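Local coordinates for putative uncharacterized protein (PDB 5OI9) that probably binds CEP85 through this STIL N-terminal domain and so helps to promote PLK4 activation and centriole assembly, at residues A145-L149 with V189-S193. Residues are numbered along the deposited sequence; the frame is centred on the assembly and turned at random.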
ATOM      1  N   ALA A 145      -9.838 -10.645   2.416  1.00 19.72           N
ATOM      2  CA  ALA A 145      -8.938  -9.737   1.712  1.00 18.25           C
ATOM      3  C   ALA A 145      -7.648  -9.524   2.495  1.00 19.69           C
ATOM      4  O   ALA A 145      -6.560  -9.470   1.908  1.00 15.83           O
ATOM      5  CB  ALA A 145      -9.633  -8.403   1.450  1.00 14.64           C
ATOM      6  N   PHE A 146      -7.746  -9.411   3.823  1.00 17.38           N
ATOM      7  CA  PHE A 146      -6.552  -9.173   4.627  1.00 19.58           C
ATOM      8  C   PHE A 146      -5.668 -10.411   4.704  1.00 18.61           C
ATOM      9  O   PHE A 146      -4.437 -10.290   4.759  1.00 23.47           O
ATOM     10  CB  PHE A 146      -6.938  -8.709   6.029  1.00 15.80           C
ATOM     11  CG  PHE A 146      -5.764  -8.299   6.869  1.00 20.10           C
ATOM     12  CD1 PHE A 146      -5.044  -7.156   6.560  1.00 22.21           C
ATOM     13  CD2 PHE A 146      -5.376  -9.054   7.964  1.00 18.67           C
ATOM     14  CE1 PHE A 146      -3.958  -6.773   7.329  1.00 21.80           C
ATOM     15  CE2 PHE A 146      -4.293  -8.673   8.739  1.00 22.16           C
ATOM     16  CZ  PHE A 146      -3.587  -7.530   8.420  1.00 18.99           C
ATOM     17  N   GLN A 147      -6.268 -11.605   4.718  1.00 16.65           N
ATOM     18  CA  GLN A 147      -5.472 -12.825   4.638  1.00 21.69           C
ATOM     19  C   GLN A 147      -4.664 -12.864   3.347  1.00 22.99           C
ATOM     20  O   GLN A 147      -3.470 -13.190   3.359  1.00 16.77           O
ATOM     21  CB  GLN A 147      -6.377 -14.053   4.747  1.00 24.05           C
ATOM     22  CG  GLN A 147      -7.054 -14.199   6.101  1.00 24.21           C
ATOM     23  CD  GLN A 147      -6.058 -14.394   7.226  1.00 34.92           C
ATOM     24  OE1 GLN A 147      -5.024 -15.036   7.049  1.00 51.28           O
ATOM     25  NE2 GLN A 147      -6.362 -13.834   8.389  1.00 45.80           N
ATOM     26  N   THR A 148      -5.299 -12.523   2.223  1.00 17.63           N
ATOM     27  CA  THR A 148      -4.574 -12.436   0.958  1.00 16.15           C
ATOM     28  C   THR A 148      -3.478 -11.379   1.026  1.00 18.48           C
ATOM     29  O   THR A 148      -2.371 -11.589   0.513  1.00 16.82           O
ATOM     30  CB  THR A 148      -5.547 -12.135  -0.185  1.00 22.23           C
ATOM     31  OG1 THR A 148      -6.440 -13.242  -0.357  1.00 26.04           O
ATOM     32  CG2 THR A 148      -4.795 -11.889  -1.487  1.00 12.68           C
ATOM     33  N   LEU A 149      -3.757 -10.245   1.674  1.00 17.22           N
ATOM     34  CA  LEU A 149      -2.755  -9.190   1.784  1.00 16.94           C
ATOM     35  C   LEU A 149      -1.539  -9.666   2.572  1.00 16.30           C
ATOM     36  O   LEU A 149      -0.396  -9.472   2.144  1.00 17.43           O
ATOM     37  CB  LEU A 149      -3.372  -7.942   2.425  1.00 13.37           C
ATOM     38  CG  LEU A 149      -2.570  -6.633   2.462  1.00 15.26           C
ATOM     39  CD1 LEU A 149      -3.509  -5.443   2.569  1.00 18.99           C
ATOM     40  CD2 LEU A 149      -1.570  -6.601   3.618  1.00 21.52           C
ATOM     41  N   VAL A 189     -11.709  -0.973   1.998  1.00 18.46           N
ATOM     42  CA  VAL A 189     -10.263  -1.130   2.089  1.00 18.68           C
ATOM     43  C   VAL A 189      -9.917  -1.849   3.388  1.00 15.50           C
ATOM     44  O   VAL A 189     -10.636  -1.752   4.386  1.00 15.66           O
ATOM     45  CB  VAL A 189      -9.535   0.234   2.008  1.00 16.12           C
ATOM     46  CG1 VAL A 189      -9.769   1.049   3.276  1.00 16.13           C
ATOM     47  CG2 VAL A 189      -8.047   0.046   1.744  1.00 14.76           C
ATOM     48  N   VAL A 190      -8.814  -2.594   3.361  1.00 14.36           N
ATOM     49  CA  VAL A 190      -8.215  -3.166   4.560  1.00 16.38           C
ATOM     50  C   VAL A 190      -6.740  -2.795   4.578  1.00 21.77           C
ATOM     51  O   VAL A 190      -6.061  -2.852   3.546  1.00 16.36           O
ATOM     52  CB  VAL A 190      -8.396  -4.700   4.640  1.00 20.30           C
ATOM     53  CG1 VAL A 190      -9.856  -5.052   4.848  1.00 20.94           C
ATOM     54  CG2 VAL A 190      -7.864  -5.377   3.391  1.00 21.06           C
ATOM     55  N   VAL A 191      -6.255  -2.382   5.743  1.00 20.98           N
ATOM     56  CA  VAL A 191      -4.854  -2.012   5.935  0.55 18.93           C
ATOM     57  C   VAL A 191      -4.365  -2.663   7.223  1.00 21.00           C
ATOM     58  O   VAL A 191      -5.112  -2.690   8.212  1.00 22.55           O
ATOM     59  CB  VAL A 191      -4.685  -0.484   5.980  0.55 19.72           C
ATOM     60  CG1 VAL A 191      -3.252  -0.108   6.330  0.55 17.68           C
ATOM     61  CG2 VAL A 191      -5.089   0.137   4.653  0.55 21.99           C
ATOM     62  N   PRO A 192      -3.147  -3.205   7.265  1.00 20.19           N
ATOM     63  CA  PRO A 192      -2.620  -3.702   8.539  1.00 19.47           C
ATOM     64  C   PRO A 192      -2.567  -2.576   9.556  1.00 21.99           C
ATOM     65  O   PRO A 192      -2.194  -1.443   9.239  1.00 23.22           O
ATOM     66  CB  PRO A 192      -1.219  -4.206   8.176  1.00 19.69           C
ATOM     67  CG  PRO A 192      -1.283  -4.491   6.723  1.00 18.09           C
ATOM     68  CD  PRO A 192      -2.237  -3.491   6.143  1.00 17.64           C
ATOM     69  N   SER A 193      -2.969  -2.886  10.783  1.00 19.66           N
ATOM     70  CA  SER A 193      -3.039  -1.872  11.823  1.00 21.82           C
ATOM     71  C   SER A 193      -1.729  -1.693  12.577  1.00 18.16           C
ATOM     72  O   SER A 193      -1.581  -0.695  13.281  1.00 23.03           O
ATOM     73  CB  SER A 193      -4.153  -2.212  12.817  1.00 22.92           C
ATOM     74  OG  SER A 193      -3.892  -3.440  13.465  1.00 31.96           O
TER
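Val190 meets Ala145 and Phe146 where helix 139-155 packs on one face of a mixed beta-sheet. The contact is buried, apolar helix-on-sheet packing inside the STIL N-terminal domain. The short axes of 145-149 and 189-192 lie 8.7 Å apart at -45°, and no hydrogen bond joins them. Strand 180-192 runs between strands 167-176 and 322-334.

Val190 points its side chain at the helix. Its CG2 does the touching, 4.0 Å from Ala145 CB and 4.1 Å from Phe146 N, so this methyl sits against the helix backbone as well as a side chain. On the next turn, Leu149 CD1 reaches the strand backbone, 3.8 Å from Val190 O. Val191 turns its side chain away from the helix, where it touches His30 and Leu31, and offers Phe146 little more than its carbonyl carbon.

Pro192 ends the strand and takes up both larger helix side chains. Phe146 reaches it because its CG stands anti to the backbone N (chi1 -174°), which carries the ring across to the proline. Phe146 CE1 lies 3.6 Å from Pro192 CA, and Pro192 CB is in the ring plane, at the edge. The same ring meets that of Phe322, with planes about 35° apart. Were Phe146 cut back to alanine, a gap would probably open beside Pro192, and Phe322 would lose this ring contact. From the following helical turn, Leu149 points a methyl at the proline ring, with Leu149 CD2 3.8 Å from Pro192 CG.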